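Probable starch synthase 4, chloroplastic/amyloplastic (Arabidopsis thaliana, PDB 6GNE) belongs to the starch synthase family of GT-B-fold glycosyltransferases and holds adenosine-5'-diphosphate and a glycan in the cleft between its two domains. Local coordinates at residues 23-28 with 110-115; 49-54 with 104-109. One frame throughout, in Å; residues are numbered along the deposited sequence.

Interaction 1 (23-28 with 110-115); sequences AKVGGL and QFYGEQ. With ADP (adenosine-5'-diphosphate), chain F; AC1 (4,6-dideoxy-4-{[(1S,4R,5S,6S)-4,5,6-trihydroxy-3-(hydroxymethyl)cyclohex-2-en-1-yl]amino}-alpha-D-glucopyranose), chain C; GLC (alpha-D-glucopyranose), chain B.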
ATOM      1  N   ALA A  23      -4.763  -9.077   6.891  1.00 35.61           N
ATOM      2  CA  ALA A  23      -4.690  -9.477   5.505  1.00 36.55           C
ATOM      3  C   ALA A  23      -3.907  -8.452   4.729  1.00 35.96           C
ATOM      4  O   ALA A  23      -4.469  -7.450   4.302  1.00 35.23           O
ATOM      5  CB  ALA A  23      -6.090  -9.618   4.947  1.00 38.24           C
ATOM      6  N   LYS A  24      -2.612  -8.710   4.547  1.00 36.93           N
ATOM      7  CA  LYS A  24      -1.703  -7.745   3.978  1.00 36.62           C
ATOM      8  C   LYS A  24      -0.762  -8.350   2.955  1.00 37.53           C
ATOM      9  O   LYS A  24      -0.084  -9.351   3.227  1.00 37.77           O
ATOM     10  CB  LYS A  24      -0.861  -7.129   5.083  1.00 37.61           C
ATOM     11  CG  LYS A  24       0.161  -6.156   4.538  1.00 38.85           C
ATOM     12  CD  LYS A  24       1.124  -5.701   5.593  1.00 40.52           C
ATOM     13  CE  LYS A  24       2.143  -4.764   4.969  1.00 40.96           C
ATOM     14  NZ  LYS A  24       2.767  -3.880   5.984  1.00 43.33           N
ATOM     15  N   VAL A  25      -0.693  -7.696   1.793  1.00 37.82           N
ATOM     16  CA  VAL A  25       0.281  -8.005   0.745  1.00 36.97           C
ATOM     17  C   VAL A  25       1.278  -6.846   0.584  1.00 35.25           C
ATOM     18  O   VAL A  25       2.471  -7.075   0.491  1.00 33.37           O
ATOM     19  CB  VAL A  25      -0.430  -8.303  -0.598  1.00 38.39           C
ATOM     20  CG1 VAL A  25       0.597  -8.421  -1.742  1.00 38.65           C
ATOM     21  CG2 VAL A  25      -1.257  -9.586  -0.466  1.00 39.25           C
ATOM     22  N   GLY A  26       0.786  -5.613   0.496  1.00 33.86           N
ATOM     23  CA  GLY A  26       1.656  -4.469   0.539  1.00 32.63           C
ATOM     24  C   GLY A  26       1.026  -3.248   1.168  1.00 32.72           C
ATOM     25  O   GLY A  26       0.397  -3.337   2.219  1.00 34.44           O
ATOM     26  N   GLY A  27       1.190  -2.107   0.512  1.00 31.34           N
ATOM     27  CA  GLY A  27       0.789  -0.850   1.061  1.00 31.27           C
ATOM     28  C   GLY A  27      -0.706  -0.603   1.181  1.00 31.79           C
ATOM     29  O   GLY A  27      -1.131   0.200   2.015  1.00 31.60           O
ATOM     30  N   LEU A  28      -1.494  -1.257   0.333  1.00 32.73           N
ATOM     31  CA  LEU A  28      -2.946  -1.084   0.343  1.00 33.33           C
ATOM     32  C   LEU A  28      -3.499  -1.454   1.705  1.00 32.71           C
ATOM     33  O   LEU A  28      -4.176  -0.674   2.352  1.00 32.05           O
ATOM     34  CB  LEU A  28      -3.625  -1.939  -0.737  1.00 34.90           C
ATOM     35  CG  LEU A  28      -5.114  -1.577  -0.911  1.00 36.60           C
ATOM     36  CD1 LEU A  28      -5.519  -1.492  -2.385  1.00 38.69           C
ATOM     37  CD2 LEU A  28      -5.969  -2.589  -0.197  1.00 36.73           C
ATOM     38  N   GLN A 110      -4.018 -18.113  -0.733  1.00 57.32           N
ATOM     39  CA  GLN A 110      -3.403 -16.909  -1.316  1.00 56.41           C
ATOM     40  C   GLN A 110      -4.365 -15.745  -1.244  1.00 51.96           C
ATOM     41  O   GLN A 110      -5.582 -15.944  -1.348  1.00 52.07           O
ATOM     42  CB  GLN A 110      -3.110 -17.117  -2.821  1.00 60.14           C
ATOM     43  CG  GLN A 110      -1.973 -18.041  -3.180  1.00 64.42           C
ATOM     44  CD  GLN A 110      -0.783 -17.291  -3.662  1.00 67.03           C
ATOM     45  OE1 GLN A 110       0.223 -17.175  -2.947  1.00 69.36           O
ATOM     46  NE2 GLN A 110      -0.890 -16.743  -4.881  1.00 68.05           N
ATOM     47  N   PHE A 111      -3.833 -14.537  -1.131  1.00 47.28           N
ATOM     48  CA  PHE A 111      -4.654 -13.343  -1.277  1.00 46.38           C
ATOM     49  C   PHE A 111      -5.017 -13.065  -2.743  1.00 46.47           C
ATOM     50  O   PHE A 111      -6.202 -12.986  -3.112  1.00 47.14           O
ATOM     51  CB  PHE A 111      -3.950 -12.139  -0.671  1.00 44.77           C
ATOM     52  CG  PHE A 111      -3.762 -12.250   0.809  1.00 44.02           C
ATOM     53  CD1 PHE A 111      -4.871 -12.246   1.652  1.00 45.44           C
ATOM     54  CD2 PHE A 111      -2.503 -12.351   1.358  1.00 43.13           C
ATOM     55  CE1 PHE A 111      -4.711 -12.343   3.027  1.00 47.00           C
ATOM     56  CE2 PHE A 111      -2.327 -12.448   2.733  1.00 44.78           C
ATOM     57  CZ  PHE A 111      -3.429 -12.457   3.576  1.00 46.38           C
ATOM     58  N   TYR A 112      -3.985 -12.939  -3.571  1.00 44.74           N
ATOM     59  CA  TYR A 112      -4.145 -12.603  -4.985  1.00 44.16           C
ATOM     60  C   TYR A 112      -3.471 -13.642  -5.854  1.00 46.89           C
ATOM     61  O   TYR A 112      -2.692 -14.443  -5.379  1.00 49.09           O
ATOM     62  CB  TYR A 112      -3.485 -11.275  -5.310  1.00 41.19           C
ATOM     63  CG  TYR A 112      -3.935 -10.084  -4.506  1.00 39.11           C
ATOM     64  CD1 TYR A 112      -5.284  -9.822  -4.316  1.00 39.21           C
ATOM     65  CD2 TYR A 112      -3.002  -9.183  -3.986  1.00 36.92           C
ATOM     66  CE1 TYR A 112      -5.698  -8.705  -3.616  1.00 38.69           C
ATOM     67  CE2 TYR A 112      -3.398  -8.070  -3.272  1.00 36.89           C
ATOM     68  CZ  TYR A 112      -4.759  -7.823  -3.081  1.00 37.50           C
ATOM     69  OH  TYR A 112      -5.177  -6.705  -2.385  1.00 34.51           O
ATOM     70  N   GLY A 113      -3.802 -13.593  -7.139  1.00 49.03           N
ATOM     71  CA  GLY A 113      -3.100 -14.340  -8.166  1.00 51.18           C
ATOM     72  C   GLY A 113      -3.765 -15.594  -8.668  1.00 54.34           C
ATOM     73  O   GLY A 113      -3.140 -16.353  -9.397  1.00 57.57           O
ATOM     74  N   GLU A 114      -5.027 -15.813  -8.326  1.00 54.77           N
ATOM     75  CA  GLU A 114      -5.775 -16.930  -8.885  1.00 56.10           C
ATOM     76  C   GLU A 114      -6.248 -16.574 -10.304  1.00 56.59           C
ATOM     77  O   GLU A 114      -6.427 -15.405 -10.644  1.00 52.49           O
ATOM     78  CB  GLU A 114      -6.975 -17.268  -7.994  1.00 56.74           C
ATOM     79  CG  GLU A 114      -6.612 -17.663  -6.559  1.00 56.45           C
ATOM     80  CD  GLU A 114      -5.906 -19.016  -6.456  1.00 57.78           C
ATOM     81  OE1 GLU A 114      -6.572 -20.041  -6.691  1.00 59.46           O
ATOM     82  OE2 GLU A 114      -4.700 -19.061  -6.124  1.00 56.52           O
ATOM     83  N   GLN A 115      -6.481 -17.607 -11.113  1.00 60.42           N
ATOM     84  CA  GLN A 115      -6.918 -17.429 -12.496  1.00 62.37           C
ATOM     85  C   GLN A 115      -8.304 -16.783 -12.578  1.00 60.53           C
ATOM     86  O   GLN A 115      -8.607 -16.063 -13.519  1.00 60.26           O
ATOM     87  CB  GLN A 115      -6.869 -18.776 -13.270  1.00 68.68           C
ATOM     88  CG  GLN A 115      -6.699 -18.677 -14.798  1.00 73.03           C
ATOM     89  CD  GLN A 115      -5.398 -17.944 -15.272  1.00 75.75           C
ATOM     90  OE1 GLN A 115      -4.422 -17.724 -14.505  1.00 75.60           O
ATOM     91  NE2 GLN A 115      -5.385 -17.565 -16.559  1.00 76.53           N
TER
HETATM   92  PB  ADP F 601       3.798  -1.695  -2.398  1.00 27.46           P
HETATM   93  O1B ADP F 601       2.392  -1.333  -2.019  1.00 28.85           O
HETATM   94  O2B ADP F 601       4.300  -3.027  -1.922  1.00 27.40           O
HETATM   95  O3B ADP F 601       4.018  -1.523  -3.883  1.00 28.09           O
HETATM   96  PA  ADP F 601       4.430   0.254  -0.367  1.00 28.50           P
HETATM   97  O1A ADP F 601       5.709   0.959  -0.021  1.00 29.64           O
HETATM   98  O2A ADP F 601       3.241   1.157  -0.573  1.00 30.69           O
HETATM   99  O3A ADP F 601       4.760  -0.631  -1.670  1.00 27.33           O
HETATM  100  O5' ADP F 601       4.026  -0.815   0.763  1.00 28.95           O
HETATM  101  C5' ADP F 601       4.899  -1.874   1.158  1.00 29.36           C
HETATM  102  C4' ADP F 601       4.601  -2.450   2.554  1.00 28.85           C
HETATM  103  O4' ADP F 601       4.867  -3.861   2.563  1.00 28.56           O
HETATM  104  C3' ADP F 601       5.503  -1.897   3.638  1.00 28.13           C
HETATM  105  O3' ADP F 601       4.828  -1.996   4.881  1.00 27.88           O
HETATM  106  C2' ADP F 601       6.673  -2.846   3.646  1.00 27.70           C
HETATM  107  O2' ADP F 601       7.367  -2.857   4.881  1.00 28.75           O
HETATM  108  C1' ADP F 601       5.977  -4.154   3.410  1.00 28.36           C
HETATM  109  N9  ADP F 601       6.818  -5.167   2.735  1.00 29.82           N
HETATM  110  C8  ADP F 601       7.118  -5.233   1.432  1.00 29.22           C
HETATM  111  N7  ADP F 601       7.868  -6.328   1.174  1.00 29.29           N
HETATM  112  C5  ADP F 601       8.055  -6.986   2.329  1.00 29.69           C
HETATM  113  C6  ADP F 601       8.764  -8.224   2.777  1.00 29.92           C
HETATM  114  N6  ADP F 601       9.450  -8.981   1.884  1.00 28.33           N
HETATM  115  N1  ADP F 601       8.694  -8.543   4.101  1.00 29.74           N
HETATM  116  C2  ADP F 601       8.020  -7.756   4.980  1.00 30.03           C
HETATM  117  N3  ADP F 601       7.374  -6.632   4.631  1.00 29.05           N
HETATM  118  C4  ADP F 601       7.359  -6.207   3.352  1.00 29.65           C
HETATM  119  C1  AC1 C   3      -2.079  -4.655  -4.959  1.00 35.38           C
HETATM  120  O2  AC1 C   3      -3.682  -3.208  -6.064  1.00 35.07           O
HETATM  121  C2  AC1 C   3      -2.646  -3.236  -5.068  1.00 36.38           C
HETATM  122  C4A AC1 C   3       1.279   2.568  -2.794  1.00 31.44           C
HETATM  123  C3  AC1 C   3      -1.538  -2.205  -5.339  1.00 35.52           C
HETATM  124  O3  AC1 C   3      -2.157  -0.916  -5.360  1.00 35.84           O
HETATM  125  C4  AC1 C   3      -0.452  -2.313  -4.264  1.00 34.55           C
HETATM  126  N4A AC1 C   3       0.630  -1.317  -4.376  1.00 35.55           N
HETATM  127  C5  AC1 C   3       0.071  -3.750  -4.336  1.00 34.19           C
HETATM  128  O5  AC1 C   3      -0.990  -4.659  -4.034  1.00 35.06           O
HETATM  129  C6  AC1 C   3       1.163  -4.049  -3.324  1.00 34.74           C
HETATM  130  C1B AC1 C   3       0.435   0.136  -4.273  1.00 33.90           C
HETATM  131  C2B AC1 C   3       1.658   0.974  -4.726  1.00 33.60           C
HETATM  132  O2B AC1 C   3       2.673   0.195  -5.389  1.00 33.02           O
HETATM  133  C3B AC1 C   3       2.302   1.804  -3.621  1.00 32.53           C
HETATM  134  O3B AC1 C   3       3.093   2.798  -4.266  1.00 33.96           O
HETATM  135  O4  AC1 C   3       1.951   3.240  -1.726  1.00 29.01           O
HETATM  136  C5B AC1 C   3       0.194   1.667  -2.286  1.00 30.56           C
HETATM  137  C7B AC1 C   3      -0.137   0.542  -2.929  1.00 31.82           C
HETATM  138  C6B AC1 C   3      -0.591   2.063  -1.057  1.00 30.70           C
HETATM  139  O6B AC1 C   3      -1.315   3.278  -1.288  1.00 29.58           O
HETATM  140  C1  GLC B   2      -2.214  -8.767  -8.303  1.00 42.49           C
HETATM  141  C2  GLC B   2      -3.436  -7.974  -7.843  1.00 40.27           C
HETATM  142  C3  GLC B   2      -3.066  -6.513  -7.599  1.00 38.82           C
HETATM  143  C4  GLC B   2      -1.969  -6.470  -6.542  1.00 38.45           C
HETATM  144  C5  GLC B   2      -0.763  -7.237  -7.062  1.00 40.95           C
HETATM  145  C6  GLC B   2       0.339  -7.296  -6.012  1.00 41.85           C
HETATM  146  O2  GLC B   2      -4.481  -8.113  -8.805  1.00 40.79           O
HETATM  147  O3  GLC B   2      -4.189  -5.767  -7.144  1.00 34.69           O
HETATM  148  O4  GLC B   2      -1.631  -5.121  -6.232  1.00 34.87           O
HETATM  149  O5  GLC B   2      -1.137  -8.586  -7.384  1.00 43.08           O
HETATM  150  O6  GLC B   2       1.361  -8.198  -6.451  1.00 45.63           O

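Interaction 2 (49-54 with 104-109); sequences ILPKYD and KFFWRG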
ATOM      1  N   ILE A  49     -15.021  -3.954   5.809  1.00 38.33           N
ATOM      2  CA  ILE A  49     -15.508  -5.217   5.293  1.00 39.18           C
ATOM      3  C   ILE A  49     -14.409  -5.851   4.444  1.00 38.50           C
ATOM      4  O   ILE A  49     -13.947  -5.229   3.501  1.00 36.93           O
ATOM      5  CB  ILE A  49     -16.802  -5.049   4.482  1.00 39.97           C
ATOM      6  CG1 ILE A  49     -17.912  -4.460   5.382  1.00 41.23           C
ATOM      7  CG2 ILE A  49     -17.239  -6.384   3.868  1.00 40.50           C
ATOM      8  CD1 ILE A  49     -19.176  -4.046   4.641  1.00 42.61           C
ATOM      9  N   LEU A  50     -14.001  -7.077   4.830  1.00 39.40           N
ATOM     10  CA  LEU A  50     -12.965  -7.872   4.161  1.00 39.09           C
ATOM     11  C   LEU A  50     -13.477  -9.239   3.797  1.00 39.82           C
ATOM     12  O   LEU A  50     -14.482  -9.669   4.334  1.00 42.40           O
ATOM     13  CB  LEU A  50     -11.770  -8.107   5.104  1.00 39.25           C
ATOM     14  CG  LEU A  50     -11.024  -6.889   5.623  1.00 38.95           C
ATOM     15  CD1 LEU A  50      -9.953  -7.314   6.591  1.00 39.53           C
ATOM     16  CD2 LEU A  50     -10.425  -6.098   4.479  1.00 37.93           C
ATOM     17  N   PRO A  51     -12.777  -9.942   2.910  1.00 39.20           N
ATOM     18  CA  PRO A  51     -13.014 -11.361   2.824  1.00 41.02           C
ATOM     19  C   PRO A  51     -12.418 -12.084   4.026  1.00 41.42           C
ATOM     20  O   PRO A  51     -11.494 -11.592   4.653  1.00 39.83           O
ATOM     21  CB  PRO A  51     -12.271 -11.782   1.550  1.00 40.73           C
ATOM     22  CG  PRO A  51     -12.011 -10.518   0.798  1.00 39.69           C
ATOM     23  CD  PRO A  51     -11.826  -9.496   1.882  1.00 38.57           C
ATOM     24  N   LYS A  52     -12.943 -13.264   4.313  1.00 42.98           N
ATOM     25  CA  LYS A  52     -12.314 -14.175   5.241  1.00 43.86           C
ATOM     26  C   LYS A  52     -11.410 -15.083   4.421  1.00 43.94           C
ATOM     27  O   LYS A  52     -11.830 -16.145   3.951  1.00 45.33           O
ATOM     28  CB  LYS A  52     -13.346 -15.002   6.008  1.00 45.70           C
ATOM     29  CG  LYS A  52     -12.730 -16.001   6.980  1.00 46.83           C
ATOM     30  CD  LYS A  52     -12.936 -15.640   8.452  1.00 47.76           C
ATOM     31  CE  LYS A  52     -12.556 -16.779   9.384  1.00 50.05           C
ATOM     32  NZ  LYS A  52     -12.909 -18.153   8.864  1.00 52.65           N
ATOM     33  N   TYR A  53     -10.161 -14.665   4.264  1.00 43.30           N
ATOM     34  CA  TYR A  53      -9.154 -15.513   3.647  1.00 44.22           C
ATOM     35  C   TYR A  53      -8.753 -16.614   4.624  1.00 46.83           C
ATOM     36  O   TYR A  53      -8.706 -16.408   5.843  1.00 47.93           O
ATOM     37  CB  TYR A  53      -7.910 -14.729   3.292  1.00 42.23           C
ATOM     38  CG  TYR A  53      -8.106 -13.578   2.317  1.00 40.66           C
ATOM     39  CD1 TYR A  53      -8.242 -13.795   0.949  1.00 40.27           C
ATOM     40  CD2 TYR A  53      -8.098 -12.265   2.774  1.00 39.35           C
ATOM     41  CE1 TYR A  53      -8.384 -12.734   0.076  1.00 39.56           C
ATOM     42  CE2 TYR A  53      -8.243 -11.199   1.902  1.00 38.41           C
ATOM     43  CZ  TYR A  53      -8.394 -11.429   0.555  1.00 38.19           C
ATOM     44  OH  TYR A  53      -8.523 -10.351  -0.294  1.00 36.27           O
ATOM     45  N   ASP A  54      -8.499 -17.795   4.082  1.00 48.81           N
ATOM     46  CA  ASP A  54      -7.878 -18.874   4.850  1.00 50.75           C
ATOM     47  C   ASP A  54      -6.454 -18.510   5.322  1.00 49.19           C
ATOM     48  O   ASP A  54      -5.993 -18.979   6.384  1.00 50.73           O
ATOM     49  CB  ASP A  54      -7.856 -20.170   4.030  1.00 52.81           C
ATOM     50  CG  ASP A  54      -7.158 -20.014   2.664  1.00 53.14           C
ATOM     51  OD1 ASP A  54      -6.808 -18.882   2.194  1.00 52.30           O
ATOM     52  OD2 ASP A  54      -6.955 -21.061   2.037  1.00 55.06           O
ATOM     53  N   LYS A 104     -15.146 -21.809  -3.801  1.00 72.73           N
ATOM     54  CA  LYS A 104     -14.253 -21.632  -2.647  1.00 71.20           C
ATOM     55  C   LYS A 104     -13.316 -20.472  -2.856  1.00 67.42           C
ATOM     56  O   LYS A 104     -12.085 -20.612  -2.847  1.00 67.62           O
ATOM     57  CB  LYS A 104     -13.492 -22.928  -2.359  1.00 74.05           C
ATOM     58  CG  LYS A 104     -14.405 -24.034  -1.871  1.00 78.24           C
ATOM     59  CD  LYS A 104     -13.617 -25.361  -1.745  1.00 80.86           C
ATOM     60  CE  LYS A 104     -13.927 -26.184  -0.479  1.00 83.74           C
ATOM     61  NZ  LYS A 104     -12.811 -26.216   0.556  1.00 83.63           N
ATOM     62  N   PHE A 105     -13.918 -19.311  -3.048  1.00 64.20           N
ATOM     63  CA  PHE A 105     -13.184 -18.164  -3.530  1.00 60.92           C
ATOM     64  C   PHE A 105     -12.068 -17.728  -2.601  1.00 58.54           C
ATOM     65  O   PHE A 105     -11.009 -17.336  -3.075  1.00 59.11           O
ATOM     66  CB  PHE A 105     -14.125 -16.990  -3.783  1.00 60.59           C
ATOM     67  CG  PHE A 105     -15.114 -17.216  -4.900  1.00 61.93           C
ATOM     68  CD1 PHE A 105     -14.686 -17.594  -6.176  1.00 62.76           C
ATOM     69  CD2 PHE A 105     -16.477 -17.006  -4.686  1.00 62.46           C
ATOM     70  CE1 PHE A 105     -15.603 -17.795  -7.207  1.00 64.71           C
ATOM     71  CE2 PHE A 105     -17.388 -17.197  -5.708  1.00 64.63           C
ATOM     72  CZ  PHE A 105     -16.948 -17.596  -6.976  1.00 65.58           C
ATOM     73  N   PHE A 106     -12.279 -17.796  -1.294  1.00 58.59           N
ATOM     74  CA  PHE A 106     -11.262 -17.344  -0.339  1.00 57.82           C
ATOM     75  C   PHE A 106     -10.675 -18.460   0.507  1.00 61.97           C
ATOM     76  O   PHE A 106     -10.324 -18.269   1.668  1.00 61.72           O
ATOM     77  CB  PHE A 106     -11.828 -16.190   0.474  1.00 55.34           C
ATOM     78  CG  PHE A 106     -12.263 -15.064  -0.390  1.00 53.59           C
ATOM     79  CD1 PHE A 106     -11.324 -14.330  -1.085  1.00 50.82           C
ATOM     80  CD2 PHE A 106     -13.609 -14.792  -0.593  1.00 54.55           C
ATOM     81  CE1 PHE A 106     -11.715 -13.320  -1.939  1.00 50.22           C
ATOM     82  CE2 PHE A 106     -14.008 -13.770  -1.443  1.00 53.16           C
ATOM     83  CZ  PHE A 106     -13.058 -13.039  -2.121  1.00 51.21           C
ATOM     84  N   TRP A 107     -10.497 -19.607  -0.142  1.00 67.36           N
ATOM     85  CA  TRP A 107      -9.966 -20.809   0.465  1.00 70.81           C
ATOM     86  C   TRP A 107      -8.857 -21.378  -0.431  1.00 68.57           C
ATOM     87  O   TRP A 107      -8.743 -22.579  -0.576  1.00 69.48           O
ATOM     88  CB  TRP A 107     -11.122 -21.790   0.577  1.00 78.62           C
ATOM     89  CG  TRP A 107     -11.500 -22.264   1.936  1.00 86.22           C
ATOM     90  CD1 TRP A 107     -10.664 -22.690   2.949  1.00 89.34           C
ATOM     91  CD2 TRP A 107     -12.842 -22.472   2.401  1.00 92.53           C
ATOM     92  NE1 TRP A 107     -11.411 -23.100   4.032  1.00 93.45           N
ATOM     93  CE2 TRP A 107     -12.749 -22.995   3.721  1.00 96.80           C
ATOM     94  CE3 TRP A 107     -14.120 -22.279   1.825  1.00 92.82           C
ATOM     95  CZ2 TRP A 107     -13.900 -23.314   4.489  1.00100.87           C
ATOM     96  CZ3 TRP A 107     -15.258 -22.587   2.587  1.00 96.36           C
ATOM     97  CH2 TRP A 107     -15.140 -23.097   3.907  1.00100.62           C
ATOM     98  N   ARG A 108      -8.029 -20.503  -1.001  1.00 65.06           N
ATOM     99  CA  ARG A 108      -7.036 -20.860  -2.028  1.00 64.35           C
ATOM    100  C   ARG A 108      -5.587 -20.774  -1.544  1.00 62.46           C
ATOM    101  O   ARG A 108      -4.659 -20.956  -2.331  1.00 63.85           O
ATOM    102  CB  ARG A 108      -7.169 -19.904  -3.219  1.00 63.93           C
ATOM    103  CG  ARG A 108      -8.575 -19.748  -3.792  1.00 64.87           C
ATOM    104  CD  ARG A 108      -9.098 -21.023  -4.426  1.00 66.35           C
ATOM    105  NE  ARG A 108     -10.388 -20.766  -5.078  1.00 67.55           N
ATOM    106  CZ  ARG A 108     -10.567 -20.180  -6.274  1.00 66.57           C
ATOM    107  NH1 ARG A 108      -9.538 -19.763  -7.011  1.00 66.10           N
ATOM    108  NH2 ARG A 108     -11.800 -19.993  -6.732  1.00 65.95           N
ATOM    109  N   GLY A 109      -5.374 -20.444  -0.277  1.00 59.81           N
ATOM    110  CA  GLY A 109      -4.028 -20.327   0.269  1.00 59.07           C
ATOM    111  C   GLY A 109      -3.323 -19.031  -0.059  1.00 57.24           C
ATOM    112  O   GLY A 109      -2.171 -18.849   0.328  1.00 54.90           O
TER
HETATM  113  O   HOH W   1      -7.843 -17.503  -0.477  1.00 42.72           O

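Interaction 1 (23-28 with 110-115)
Val25 lodges its CG2 methyl between two aromatic side chains, Phe111 and Tyr112, that follow each other in the 110-115 loop. Because CG2 stands anti to the carbonyl carbon (CG1, at chi1 172°, is the branch anti to the backbone N), it is this methyl that meets the rings, 3.5 Å from CD2 of Phe111 and 3.8 Å from CE2 of Tyr112. It approaches both obliquely, and the Val25 and Phe111 side chains run past each other in opposite directions. Further round the Phe111 ring, Ala23 CB lies 3.6 Å from CE1, so valine and alanine bear on different parts of one ring, again at a slant. No hydrogen bond joins the two segments; the contact is apolar. Tyr112 spends one ring face on the glycan: C2 of GLC lies over it, displaced toward the rim, and CD2 of Tyr112 is 3.9 Å from GLC C4. Its OH is hydrogen-bonded to Glu18, whose carboxylate also accepts from the backbone N of Val25 and Gly26, which ties the tyrosine to the 23-28 segment through a shared partner. Residues on either side of Val25 along the chain hold the ligands. Gly27 N donates to ADP O1B over 2.9 Å at 155°, and the extended Lys24 side chain lets NZ donate a hydrogen bond to ADP O3' (3.0 Å) and form a salt bridge with Asp30. Lys24, Val25, Gly26 and Gly27 form the KXGG motif of starch and glycogen synthases, placed here where nucleotide and glycan pockets meet in the GT-B cleft.

Interaction 2 (49-54 with 104-109)
Pro51 sets its CB almost squarely over the Phe106 ring, 3.6 Å from the centroid and 5° off the ring normal, a CH-pi contact; CB of Phe105 lies over the opposite face, nearer the rim. Tyr53 comes in beside this pair, its plane nearly perpendicular to that of Phe106 (89°), with Tyr53 CE1 3.5 Å from Phe106 CD1 in an oblique meeting of the two rings. Tyr53 OH has its hydrogen bond with Ala17 O. This half is buried and apolar, and one backbone bond, from Asp54 N to Phe106 O at 3.1 Å, borders it. Past that bond the contact becomes polar and more open. The Asp54 carboxylate, with CG between the backbone N and the carbonyl carbon (chi1 56°), reaches Gly109 N: OD2 accepts through its syn lone pair at 2.9 Å, while the same N-H makes a weak bond to OD1. A water donates to Asp54 OD1 and accepts from Arg108 N, bridging the carboxylate to the loop a second time. On this exposed side the Trp107 side chain meets the other segment mainly through CD1, 3.9 Å from Asp54 CB. The contact thus fastens the loop after strand 92-100 to the end of strand 45-51; these two strands are parallel neighbours in the sheet. Helix 117-134 packs Phe124 against Pro51 and Phe106, and Phe121 against Tyr53.

How the interactions relate
The centres of interactions 1 and 2 lie about 10 Å apart, and both lie in the part of the chain that matches the starch synthase catalytic domain family. Along the chain they are nested: 23-28 comes first, then 49-54, with helix 27-41 leading into strand 45-51, followed by 104-109 and 110-115 in one continuous loop before helix 117-134. They touch directly where Phe111 meets Tyr53 edge-to-face, CE1 of Phe111 being 3.4 Å from CD2 of Tyr53, and where Glu114 forms a salt bridge with Arg108. One loop is therefore attached at the end of strand 45-51 by interaction 2 and, further along, lines the ligand cleft in interaction 1.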